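Local coordinates for kelch domain-containing protein (Colletotrichum graminicola M1.001, PDB 5C86), which probably oxidises alcohols with molecular oxygen, as a copper-dependent oxidase of the AA5 galactose oxidase and glyoxal oxidase family, at residues C124-G129 / Y201-T206; K130-G135 / T157-C162; Y48-N53 / G57-A62; N27-S32 / S106-L111. All blocks are in the same frame, centred on the assembly; numbering follows the deposited sequence.

The contacts form two pairs in a seven-bladed kelch propeller. Contacts 1 and 2 have centres 8 Å apart and share the blade holding strands 122-125 and 131-134, joined by the backbone bond Cys124 O to Phe132 N (2.8 Å). Contacts 3 and 4, 11 Å between centres, share the blade of strands 28-31 and 47-52, where Tyr52 N meets Leu28 O at 2.8 Å. Between the pairs, contacts 2 and 4 come closest, nearest atoms about 7 Å apart. No copper is bound in this apo form; of its ligands, His423 lies about 8 Å from Trp31 of contact 4 and Tyr120 about 11 Å from Ile134 of contact 2, side chain to side chain.

Contact 1. Residues C124-G129 / Y201-T206; sequences CTTSEG and YDTKGT
Thr126 and Thr203 reach for each other tip to tip, yet only loosely: the methyl CG2 of Thr126 stops 4.0 Å from OG1 of Thr203. Their hydroxyls are joined instead through a water, 2.6 Å from Thr126 OG1, which donates to Thr203 OG1 at 2.8 Å and to Glu128 OE1 at 2.7 Å. Thr203 OG1 is also hydrogen-bonded to Gly187 O. A chi1 of 73° places Thr126 OG1 to accept from Glu128 N, an ST turn laid over the type I beta turn 126-129.

Glu128 and Lys204 cross at about a right angle, and the carboxylate touches the aliphatic part of the lysine, OE2 to CD 3.6 Å, while the ammonium of Lys204 is turned elsewhere. Lys204 NZ curls back to a salt bridge with Asp202 OD1 (2.9 Å), made possible by the bends at chi3 and chi4. Lys204 N reaches the same oxygen from the other face of the carboxylate, closing an Asx turn.

The contact thus spans two neighbouring propeller blades: the turn between strands 122-125 and 131-134 faces the loop between strands 197-202 and 208-214, and Val189 of strand 188-191 touches the Thr203 side chain.

Contact 2. Residues K130-G135 / T157-C162; sequences KIFVIG and TKLAGC
Phe132 is the first residue of 130-135 to meet the other segment. Its CG is anti to the backbone N (chi1 174°), and this carries the ring along the face of its strand until one edge reaches 157-162. There CE1 lies 4.0 Å from Leu159 CD1, a methyl held near the ring plane, and 4.2 Å from Cys162 CB, also at the ring edge. The cysteine sulfur adds an oblique sulfur-aromatic contact: SG is 5.4 Å from the ring centroid, 64° off the ring normal.

Both partners of the ring belong to one tight bend, the type I beta turn from Leu159 to Cys162, closed by Cys162 N donating to Leu159 O at 2.8 Å. In the kelch propeller this bend follows the outermost strand of the blade, 155-158, where the chain sets off toward the next blade; the bend packs against the second strand, 131-134, through Phe132 and Ile134. Strand 147-150 lies between the two in the sheet, and its Val148 touches Leu159.

Two residues further on, Ile134 points toward the bend. Its extended chain brings CD1 to 3.7 Å from the carbonyl oxygen of Cys162, a van der Waals touch. Tyr201 of the adjoining blade touches both Ile134 and Cys162, while Thr203 packs on Phe132.

Contact 3. Residues Y48-N53 / G57-A62; sequences YTSLYN and GNISDA
Leu51 and Ser60 are joined by two hydrogen bonds, one of them to a side chain. Ser60 N donates to Leu51 O at 3.0 Å, nearly straight at 166°, whereas Leu51 N finds Ser60 OG at 2.9 Å in place of a backbone carbonyl. A chi1 of 78° sets that hydroxyl between the N and carbonyl carbon of Ser60, where Leu51 N can reach it. The carbonyl of Ser60 is taken in turn by Ser50 OG (2.9 Å), so two serines complete the pairing here by side-chain bonds.

Toward the turn the backbone takes over: Asn53 N donates to Asn58 O at 2.9 Å with an angle of 177°, and Gly57 N closes the bend on Asn53 O at 2.7 Å, a more bent bond. This is a beta hairpin linking the third and fourth strands of a propeller blade, 47-52 and 63-66; in it Tyr52 and Ile59 form a non-hydrogen-bonded antiparallel pair, a single bridge.

In one of two modelled conformers Ile59 CG1 lies at the edge of the Tyr52 ring, so this touch is less certain. A water appears to donate to both Leu51 O and Asn58 OD1, though it has more acceptors within range than protons. Asn53 OD1 accepts from Thr56 N inside the turn, and Thr49 OG1 pairs with Gln65. Asn58 carries an N-linked glycan in another structure of this protein, but none here. Farther along, Ala62 CA-H points at Thr49 O (3.3 Å).

Contact 4. Residues N27-S32 / S106-L111; sequences NLLVWS and SPWTPL
Two adjacent blades of the propeller meet here, the second strand of one, 28-31, facing the approach to the outermost strand of the next, 109-111. Trp108 does the reaching: its benzo corner, CZ2, touches both partners on the neighbouring blade, Leu29 CD2 at 4.1 Å and Trp31 CZ3 at 4.4 Å. The backbones stay well apart, with Trp31 CA and Trp108 CA 12.1 Å from each other, so the contact is made by side chains.

The two indoles form an edge-to-face (T-shaped) pair, the edge of Trp108 directed at the face of Trp31. Their six-membered rings have centroids 5.7 Å apart and planes inclined by 69°, which rules out a parallel stack. Trp31 reaches this place with CG between its backbone N and carbonyl carbon (chi1 69°); its ring projects out from the strand and offers a face to the incoming edge. Leu29, two residues earlier on the same face, runs alongside Trp108 in the opposing direction and touches the same corner with one methyl.

Each indole N-H has a partner away from the shared corner: Trp31 NE1 with Met71 O, and Trp108 NE1, weakly, with Gln65 OE1. Leu98, on strand 95-98, touches Leu29 and Trp108 alike. The copper ligands His423 and His335 lie about 8 and 10 Å from the Trp31 side chain, which is thus near the metal site, empty here, without touching it. Large apolar and aromatic side chains meshing between neighbouring sheets in this way are characteristic of the interblade packing of beta-propellers.

Contact 1. Residues C124-G129 / Y201-T206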
loop_
_atom_site.group_PDB
_atom_site.type_symbol
_atom_site.label_atom_id
_atom_site.label_comp_id
_atom_site.label_asym_id
_atom_site.label_seq_id
_atom_site.Cartn_x
_atom_site.Cartn_y
_atom_site.Cartn_z
ATOM N N CYS A 124 8.808 -5.672 1.082
ATOM C CA CYS A 124 7.571 -6.462 1.116
ATOM C C CYS A 124 7.704 -7.686 1.991
ATOM O O CYS A 124 8.770 -8.296 2.115
ATOM C CB CYS A 124 7.176 -6.891 -0.315
ATOM S SG CYS A 124 8.365 -7.972 -1.207
ATOM N N THR A 125 6.560 -8.104 2.526
ATOM C CA THR A 125 6.406 -9.259 3.328
ATOM C C THR A 125 6.220 -10.424 2.404
ATOM O O THR A 125 5.290 -10.478 1.590
ATOM C CB THR A 125 5.253 -9.117 4.283
ATOM O OG1 THR A 125 5.495 -8.005 5.115
ATOM C CG2 THR A 125 5.149 -10.308 5.199
ATOM N N THR A 126 7.026 -11.489 2.575
ATOM C CA THR A 126 6.930 -12.615 1.690
ATOM C C THR A 126 5.951 -13.679 2.239
ATOM O O THR A 126 5.468 -13.582 3.369
ATOM C CB THR A 126 8.309 -13.309 1.438
ATOM O OG1 THR A 126 8.654 -14.034 2.648
ATOM C CG2 THR A 126 9.339 -12.279 1.165
ATOM N N SER A 127 5.735 -14.688 1.419
ATOM C CA SER A 127 4.873 -15.819 1.824
ATOM C C SER A 127 5.382 -16.516 3.085
ATOM O O SER A 127 4.646 -17.198 3.787
ATOM C CB SER A 127 4.752 -16.796 0.711
ATOM O OG SER A 127 6.004 -17.441 0.367
ATOM N N GLU A 128 6.684 -16.398 3.344
ATOM C CA GLU A 128 7.314 -16.931 4.565
ATOM C C GLU A 128 7.260 -16.049 5.751
ATOM O O GLU A 128 7.762 -16.396 6.833
ATOM C CB GLU A 128 8.791 -17.339 4.272
ATOM C CG GLU A 128 8.926 -18.350 3.194
ATOM C CD GLU A 128 10.407 -18.749 2.900
ATOM O OE1 GLU A 128 11.295 -17.869 3.043
ATOM O OE2 GLU A 128 10.635 -19.943 2.469
ATOM N N GLY A 129 6.692 -14.840 5.600
ATOM C CA GLY A 129 6.680 -13.895 6.627
ATOM C C GLY A 129 8.010 -13.113 6.768
ATOM O O GLY A 129 8.132 -12.287 7.673
ATOM N N TYR A 201 12.153 -12.532 -8.470
ATOM C CA TYR A 201 13.141 -12.759 -7.451
ATOM C C TYR A 201 12.661 -13.875 -6.561
ATOM O O TYR A 201 11.441 -14.048 -6.319
ATOM C CB TYR A 201 13.396 -11.551 -6.595
ATOM C CG TYR A 201 14.090 -10.422 -7.340
ATOM C CD1 TYR A 201 15.469 -10.369 -7.365
ATOM C CD2 TYR A 201 13.394 -9.437 -8.032
ATOM C CE1 TYR A 201 16.133 -9.355 -8.053
ATOM C CE2 TYR A 201 14.049 -8.438 -8.714
ATOM C CZ TYR A 201 15.431 -8.404 -8.744
ATOM O OH TYR A 201 16.153 -7.399 -9.386
ATOM N N ASP A 202 13.610 -14.717 -6.119
ATOM C CA ASP A 202 13.355 -15.779 -5.168
ATOM C C ASP A 202 14.132 -15.401 -3.964
ATOM O O ASP A 202 15.327 -15.072 -4.050
ATOM C CB ASP A 202 13.841 -17.112 -5.751
ATOM C CG ASP A 202 13.567 -18.323 -4.834
ATOM O OD1 ASP A 202 13.157 -18.201 -3.682
ATOM O OD2 ASP A 202 13.820 -19.436 -5.337
ATOM N N THR A 203 13.466 -15.355 -2.825
ATOM C CA THR A 203 14.011 -14.902 -1.617
ATOM C C THR A 203 14.514 -16.044 -0.730
ATOM O O THR A 203 14.911 -15.758 0.403
ATOM C CB THR A 203 13.019 -14.040 -0.799
ATOM O OG1 THR A 203 11.918 -14.864 -0.401
ATOM C CG2 THR A 203 12.544 -12.815 -1.671
ATOM N N LYS A 204 14.454 -17.264 -1.217
ATOM C CA LYS A 204 14.828 -18.416 -0.373
ATOM C C LYS A 204 16.343 -18.683 -0.630
ATOM O O LYS A 204 16.870 -18.379 -1.717
ATOM C CB LYS A 204 14.018 -19.613 -0.775
ATOM C CG LYS A 204 12.509 -19.491 -0.565
ATOM C CD LYS A 204 11.835 -20.843 -0.791
ATOM C CE LYS A 204 11.991 -21.501 -2.144
ATOM N NZ LYS A 204 11.750 -20.678 -3.344
ATOM N N GLY A 205 17.034 -19.237 0.359
ATOM C CA GLY A 205 18.430 -19.721 0.115
ATOM C C GLY A 205 19.358 -18.534 -0.116
ATOM O O GLY A 205 19.363 -17.581 0.686
ATOM N N THR A 206 20.117 -18.606 -1.211
ATOM C CA THR A 206 21.005 -17.547 -1.601
ATOM C C THR A 206 20.338 -16.631 -2.657
ATOM O O THR A 206 20.943 -15.661 -3.162
ATOM C CB THR A 206 22.400 -18.069 -2.125
ATOM O OG1 THR A 206 22.214 -18.816 -3.297
ATOM C CG2 THR A 206 23.050 -18.992 -1.115
HETATM O O HOH W 1 10.774 -15.412 2.113
#

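Contact 2. Residues K130-G135 / T157-C162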
loop_
_atom_site.group_PDB
_atom_site.type_symbol
_atom_site.label_atom_id
_atom_site.label_comp_id
_atom_site.label_asym_id
_atom_site.label_seq_id
_atom_site.Cartn_x
_atom_site.Cartn_y
_atom_site.Cartn_z
ATOM N N LYS A 130 8.875 -13.289 5.812
ATOM C CA LYS A 130 10.148 -12.546 5.837
ATOM C C LYS A 130 9.936 -11.200 5.189
ATOM O O LYS A 130 8.907 -10.977 4.555
ATOM C CB LYS A 130 11.254 -13.350 5.127
ATOM C CG LYS A 130 11.598 -14.588 5.936
ATOM C CD LYS A 130 12.734 -15.330 5.279
ATOM C CE LYS A 130 13.086 -16.532 6.151
ATOM N NZ LYS A 130 14.044 -17.408 5.425
ATOM N N ILE A 131 10.891 -10.295 5.369
ATOM C CA ILE A 131 10.790 -8.926 4.792
ATOM C C ILE A 131 11.883 -8.749 3.762
ATOM O O ILE A 131 13.100 -8.784 4.140
ATOM C CB ILE A 131 10.878 -7.791 5.789
ATOM C CG1 ILE A 131 10.018 -7.938 7.035
ATOM C CG2 ILE A 131 10.727 -6.488 5.073
ATOM C CD1 ILE A 131 8.526 -8.119 6.821
ATOM N N PHE A 132 11.543 -8.622 2.501
ATOM C CA PHE A 132 12.517 -8.495 1.375
ATOM C C PHE A 132 12.625 -7.038 1.029
ATOM O O PHE A 132 11.569 -6.354 0.860
ATOM C CB PHE A 132 12.043 -9.298 0.183
ATOM C CG PHE A 132 12.834 -9.162 -1.057
ATOM C CD1 PHE A 132 14.153 -9.619 -1.131
ATOM C CD2 PHE A 132 12.286 -8.521 -2.169
ATOM C CE1 PHE A 132 14.832 -9.596 -2.349
ATOM C CE2 PHE A 132 13.012 -8.434 -3.372
ATOM C CZ PHE A 132 14.289 -8.972 -3.465
ATOM N N VAL A 133 13.862 -6.548 0.886
ATOM C CA VAL A 133 14.049 -5.162 0.368
ATOM C C VAL A 133 15.012 -5.186 -0.794
ATOM O O VAL A 133 15.933 -6.050 -0.851
ATOM C CB VAL A 133 14.547 -4.156 1.427
ATOM C CG1 VAL A 133 13.679 -4.109 2.669
ATOM C CG2 VAL A 133 15.950 -4.484 1.920
ATOM N N ILE A 134 14.823 -4.232 -1.710
ATOM C CA ILE A 134 15.747 -4.093 -2.792
ATOM C C ILE A 134 15.733 -2.663 -3.295
ATOM O O ILE A 134 14.720 -1.960 -3.231
ATOM C CB ILE A 134 15.483 -5.125 -3.915
ATOM C CG1 ILE A 134 16.699 -5.249 -4.890
ATOM C CG2 ILE A 134 14.181 -4.808 -4.688
ATOM C CD1 ILE A 134 16.630 -6.434 -5.794
ATOM N N GLY A 135 16.884 -2.260 -3.831
ATOM C CA GLY A 135 17.065 -0.874 -4.255
ATOM C C GLY A 135 17.115 0.182 -3.202
ATOM O O GLY A 135 17.313 -0.063 -2.009
ATOM N N THR A 157 19.982 -10.962 5.736
ATOM C CA THR A 157 20.909 -11.727 4.927
ATOM C C THR A 157 20.880 -11.154 3.487
ATOM O O THR A 157 19.802 -11.023 2.884
ATOM C CB THR A 157 20.485 -13.194 4.968
ATOM O OG1 THR A 157 20.282 -13.570 6.347
ATOM C CG2 THR A 157 21.550 -14.089 4.321
ATOM N N LYS A 158 22.038 -10.822 2.906
ATOM C CA LYS A 158 22.149 -10.515 1.522
ATOM C C LYS A 158 21.873 -11.680 0.673
ATOM O O LYS A 158 22.232 -12.817 0.999
ATOM C CB LYS A 158 23.554 -9.941 1.178
ATOM C CG LYS A 158 23.791 -8.668 1.940
ATOM C CD LYS A 158 25.044 -7.914 1.573
ATOM C CE LYS A 158 26.253 -8.722 2.075
ATOM N NZ LYS A 158 27.323 -7.708 2.188
ATOM N N LEU A 159 21.204 -11.460 -0.463
ATOM C CA LEU A 159 20.871 -12.520 -1.331
ATOM C C LEU A 159 21.676 -12.313 -2.623
ATOM O O LEU A 159 21.344 -11.478 -3.486
ATOM C CB LEU A 159 19.385 -12.498 -1.635
ATOM C CG LEU A 159 18.526 -12.840 -0.413
ATOM C CD1 LEU A 159 17.041 -12.420 -0.643
ATOM C CD2 LEU A 159 18.641 -14.328 -0.032
ATOM N N ALA A 160 22.802 -13.041 -2.758
ATOM C CA ALA A 160 23.637 -12.920 -3.966
ATOM C C ALA A 160 22.866 -13.107 -5.256
ATOM O O ALA A 160 23.195 -12.490 -6.320
ATOM C CB ALA A 160 24.795 -13.940 -3.898
ATOM N N GLY A 161 21.825 -13.938 -5.226
ATOM C CA GLY A 161 21.052 -14.191 -6.407
ATOM C C GLY A 161 19.958 -13.175 -6.688
ATOM O O GLY A 161 19.215 -13.362 -7.668
ATOM N N CYS A 162 19.913 -12.132 -5.856
ATOM C CA CYS A 162 18.923 -10.999 -6.039
ATOM C C CYS A 162 19.577 -9.631 -6.197
ATOM O O CYS A 162 19.430 -8.764 -5.362
ATOM C CB CYS A 162 17.966 -10.952 -4.853
ATOM S SG CYS A 162 17.061 -12.472 -4.517
#

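Contact 3. Residues Y48-N53 / G57-A62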
loop_
_atom_site.group_PDB
_atom_site.type_symbol
_atom_site.label_atom_id
_atom_site.label_comp_id
_atom_site.label_asym_id
_atom_site.label_seq_id
_atom_site.Cartn_x
_atom_site.Cartn_y
_atom_site.Cartn_z
ATOM N N TYR A 48 8.883 12.331 14.112
ATOM C CA TYR A 48 7.614 12.862 14.559
ATOM C C TYR A 48 6.466 12.053 13.942
ATOM O O TYR A 48 6.445 11.855 12.744
ATOM C CB TYR A 48 7.429 14.315 14.248
ATOM C CG TYR A 48 8.227 15.185 15.188
ATOM C CD1 TYR A 48 9.558 15.494 14.915
ATOM C CD2 TYR A 48 7.630 15.689 16.361
ATOM C CE1 TYR A 48 10.283 16.346 15.792
ATOM C CE2 TYR A 48 8.345 16.507 17.236
ATOM C CZ TYR A 48 9.659 16.833 16.932
ATOM O OH TYR A 48 10.389 17.634 17.794
ATOM N N THR A 49 5.467 11.730 14.777
ATOM C CA THR A 49 4.264 10.958 14.360
ATOM C C THR A 49 3.053 11.582 14.924
ATOM O O THR A 49 3.104 12.328 15.961
ATOM C CB THR A 49 4.337 9.473 14.682
ATOM O OG1 THR A 49 4.031 9.256 16.086
ATOM C CG2 THR A 49 5.642 8.835 14.332
ATOM N N SER A 50 1.924 11.323 14.302
ATOM C CA SER A 50 0.629 11.751 14.822
ATOM C C SER A 50 -0.376 10.655 14.468
ATOM O O SER A 50 -0.119 9.812 13.592
ATOM C CB SER A 50 0.221 13.095 14.288
ATOM O OG SER A 50 -1.112 13.485 14.598
ATOM N N LEU A 51 -1.455 10.592 15.221
ATOM C CA LEU A 51 -2.472 9.524 15.097
ATOM C C LEU A 51 -3.839 10.109 14.967
ATOM O O LEU A 51 -4.207 10.961 15.805
ATOM C CB LEU A 51 -2.425 8.661 16.323
ATOM C CG LEU A 51 -3.350 7.426 16.347
ATOM C CD1 LEU A 51 -2.740 6.354 15.483
ATOM C CD2 LEU A 51 -3.591 6.881 17.767
ATOM N N TYR A 52 -4.624 9.658 13.979
ATOM C CA TYR A 52 -5.999 10.050 13.828
ATOM C C TYR A 52 -6.866 8.901 14.348
ATOM O O TYR A 52 -6.710 7.770 13.963
ATOM C CB TYR A 52 -6.405 10.342 12.370
ATOM C CG TYR A 52 -7.869 10.542 12.112
ATOM C CD1 TYR A 52 -8.491 11.727 12.386
ATOM C CD2 TYR A 52 -8.616 9.539 11.551
ATOM C CE1 TYR A 52 -9.841 11.900 12.162
ATOM C CE2 TYR A 52 -9.933 9.710 11.270
ATOM C CZ TYR A 52 -10.541 10.884 11.596
ATOM O OH TYR A 52 -11.866 10.994 11.279
ATOM N N ASN A 53 -7.710 9.203 15.344
ATOM C CA ASN A 53 -8.618 8.227 15.912
ATOM C C ASN A 53 -9.897 8.208 15.129
ATOM O O ASN A 53 -10.633 9.188 15.066
ATOM C CB ASN A 53 -8.879 8.615 17.382
ATOM C CG ASN A 53 -9.604 7.550 18.101
ATOM O OD1 ASN A 53 -10.715 7.228 17.760
ATOM N ND2 ASN A 53 -8.952 6.943 18.970
ATOM N N GLY A 57 -12.500 10.910 16.087
ATOM C CA GLY A 57 -12.040 12.031 15.262
ATOM C C GLY A 57 -10.873 12.858 15.890
ATOM O O GLY A 57 -10.427 13.788 15.294
ATOM N N ASN A 58 -10.376 12.508 17.060
ATOM C CA ASN A 58 -9.245 13.214 17.669
ATOM C C ASN A 58 -7.980 13.064 16.814
ATOM O O ASN A 58 -7.640 11.941 16.366
ATOM C CB ASN A 58 -8.951 12.632 19.063
ATOM C CG ASN A 58 -7.746 13.275 19.746
ATOM O OD1 ASN A 58 -6.664 12.663 19.824
ATOM N ND2 ASN A 58 -7.912 14.522 20.234
ATOM N N ILE A 59 -7.254 14.169 16.621
ATOM C CA ILE A 59 -5.934 14.093 16.022
ATOM C C ILE A 59 -4.980 14.391 17.122
ATOM O O ILE A 59 -5.128 15.396 17.801
ATOM C CB ILE A 59 -5.744 15.077 14.890
ATOM C CG1 ILE A 59 -6.658 14.696 13.748
ATOM C CG2 ILE A 59 -4.289 15.066 14.398
ATOM C CD1 ILE A 59 -7.220 15.910 13.037
ATOM N N SER A 60 -4.044 13.499 17.333
ATOM C CA SER A 60 -3.089 13.633 18.443
ATOM C C SER A 60 -2.006 14.695 18.149
ATOM O O SER A 60 -1.675 14.969 16.974
ATOM C CB SER A 60 -2.429 12.281 18.727
ATOM O OG SER A 60 -1.400 11.965 17.800
ATOM N N ASP A 61 -1.426 15.258 19.211
ATOM C CA ASP A 61 -0.303 16.129 19.022
ATOM C C ASP A 61 0.883 15.341 18.482
ATOM O O ASP A 61 1.064 14.127 18.754
ATOM C CB ASP A 61 0.102 16.794 20.374
ATOM C CG ASP A 61 -1.020 17.627 20.999
ATOM O OD1 ASP A 61 -1.771 18.352 20.314
ATOM O OD2 ASP A 61 -1.124 17.587 22.239
ATOM N N ALA A 62 1.776 16.047 17.796
ATOM C CA ALA A 62 2.943 15.394 17.253
ATOM C C ALA A 62 3.853 14.957 18.372
ATOM O O ALA A 62 4.125 15.760 19.287
ATOM C CB ALA A 62 3.679 16.316 16.280
HETATM O O HOH W 2 -5.641 10.328 18.305
#

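Contact 4. Residues N27-S32 / S106-L111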
loop_
_atom_site.group_PDB
_atom_site.type_symbol
_atom_site.label_atom_id
_atom_site.label_comp_id
_atom_site.label_asym_id
_atom_site.label_seq_id
_atom_site.Cartn_x
_atom_site.Cartn_y
_atom_site.Cartn_z
ATOM N N ASN A 27 -7.110 2.933 13.536
ATOM C CA ASN A 27 -6.670 4.309 13.568
ATOM C C ASN A 27 -5.637 4.537 12.426
ATOM O O ASN A 27 -5.002 3.618 11.941
ATOM C CB ASN A 27 -6.184 4.597 14.994
ATOM C CG ASN A 27 -7.339 4.577 15.981
ATOM O OD1 ASN A 27 -8.456 4.950 15.631
ATOM N ND2 ASN A 27 -7.032 4.268 17.234
ATOM N N LEU A 28 -5.439 5.785 12.101
ATOM C CA LEU A 28 -4.452 6.143 11.028
ATOM C C LEU A 28 -3.222 6.803 11.670
ATOM O O LEU A 28 -3.319 7.912 12.252
ATOM C CB LEU A 28 -5.080 7.109 10.082
ATOM C CG LEU A 28 -4.267 7.437 8.793
ATOM C CD1 LEU A 28 -4.146 6.211 7.845
ATOM C CD2 LEU A 28 -4.918 8.630 8.144
ATOM N N LEU A 29 -2.142 6.117 11.528
ATOM C CA LEU A 29 -0.817 6.603 11.999
ATOM C C LEU A 29 -0.079 7.279 10.858
ATOM O O LEU A 29 0.050 6.685 9.782
ATOM C CB LEU A 29 0.062 5.499 12.559
ATOM C CG LEU A 29 1.448 5.796 13.166
ATOM C CD1 LEU A 29 1.297 6.635 14.402
ATOM C CD2 LEU A 29 2.102 4.512 13.522
ATOM N N VAL A 30 0.379 8.504 11.077
ATOM C CA VAL A 30 1.112 9.242 10.059
ATOM C C VAL A 30 2.497 9.654 10.582
ATOM O O VAL A 30 2.654 9.890 11.805
ATOM C CB VAL A 30 0.333 10.423 9.526
ATOM C CG1 VAL A 30 -1.119 10.068 9.279
ATOM C CG2 VAL A 30 0.430 11.656 10.455
ATOM N N TRP A 31 3.448 9.811 9.678
ATOM C CA TRP A 31 4.737 10.373 10.098
ATOM C C TRP A 31 5.390 11.138 8.973
ATOM O O TRP A 31 5.112 10.958 7.804
ATOM C CB TRP A 31 5.690 9.355 10.650
ATOM C CG TRP A 31 6.300 8.319 9.735
ATOM C CD1 TRP A 31 7.456 8.452 9.045
ATOM C CD2 TRP A 31 5.807 6.998 9.448
ATOM N NE1 TRP A 31 7.768 7.313 8.388
ATOM C CE2 TRP A 31 6.748 6.406 8.598
ATOM C CE3 TRP A 31 4.659 6.275 9.819
ATOM C CZ2 TRP A 31 6.625 5.097 8.090
ATOM C CZ3 TRP A 31 4.515 4.949 9.315
ATOM C CH2 TRP A 31 5.519 4.376 8.490
ATOM N N SER A 32 6.299 12.067 9.345
ATOM C CA SER A 32 7.044 12.937 8.384
ATOM C C SER A 32 8.483 12.519 8.405
ATOM O O SER A 32 8.980 11.836 7.504
ATOM C CB SER A 32 6.830 14.397 8.714
ATOM O OG SER A 32 7.097 14.674 10.133
ATOM N N SER A 106 3.108 3.957 21.762
ATOM C CA SER A 106 4.288 3.472 22.395
ATOM C C SER A 106 5.555 3.687 21.511
ATOM O O SER A 106 5.438 3.979 20.306
ATOM C CB SER A 106 4.070 2.020 22.806
ATOM O OG SER A 106 4.126 1.043 21.744
ATOM N N PRO A 107 6.766 3.494 22.073
ATOM C CA PRO A 107 7.973 3.803 21.291
ATOM C C PRO A 107 8.216 2.801 20.168
ATOM O O PRO A 107 8.033 1.596 20.347
ATOM C CB PRO A 107 9.102 3.744 22.335
ATOM C CG PRO A 107 8.389 4.051 23.669
ATOM C CD PRO A 107 7.070 3.357 23.535
ATOM N N TRP A 108 8.695 3.303 19.038
ATOM C CA TRP A 108 9.239 2.413 18.026
ATOM C C TRP A 108 10.476 1.814 18.621
ATOM O O TRP A 108 11.266 2.532 19.304
ATOM C CB TRP A 108 9.610 3.196 16.772
ATOM C CG TRP A 108 8.386 3.704 15.999
ATOM C CD1 TRP A 108 7.541 4.690 16.298
ATOM C CD2 TRP A 108 7.906 3.121 14.750
ATOM N NE1 TRP A 108 6.539 4.795 15.317
ATOM C CE2 TRP A 108 6.786 3.835 14.378
ATOM C CE3 TRP A 108 8.354 2.089 13.964
ATOM C CZ2 TRP A 108 6.056 3.529 13.214
ATOM C CZ3 TRP A 108 7.688 1.811 12.842
ATOM C CH2 TRP A 108 6.552 2.516 12.482
ATOM N N THR A 109 10.741 0.583 18.380
ATOM C CA THR A 109 11.972 -0.024 18.908
ATOM C C THR A 109 12.897 -0.538 17.818
ATOM O O THR A 109 12.478 -0.827 16.701
ATOM C CB THR A 109 11.565 -1.130 19.886
ATOM O OG1 THR A 109 10.934 -2.229 19.179
ATOM C CG2 THR A 109 10.678 -0.567 20.983
ATOM N N PRO A 110 14.187 -0.766 18.099
ATOM C CA PRO A 110 15.083 -1.166 17.078
ATOM C C PRO A 110 15.095 -2.608 16.793
ATOM O O PRO A 110 14.916 -3.447 17.662
ATOM C CB PRO A 110 16.495 -0.751 17.649
ATOM C CG PRO A 110 16.271 -0.835 19.090
ATOM C CD PRO A 110 14.898 -0.304 19.313
ATOM N N LEU A 111 15.294 -2.921 15.543
ATOM C CA LEU A 111 15.666 -4.199 15.051
ATOM C C LEU A 111 17.048 -4.142 14.483
ATOM O O LEU A 111 17.658 -3.081 14.509
ATOM C CB LEU A 111 14.611 -4.735 14.051
ATOM C CG LEU A 111 13.182 -4.974 14.599
ATOM C CD1 LEU A 111 12.255 -5.486 13.488
ATOM C CD2 LEU A 111 13.169 -6.007 15.700
#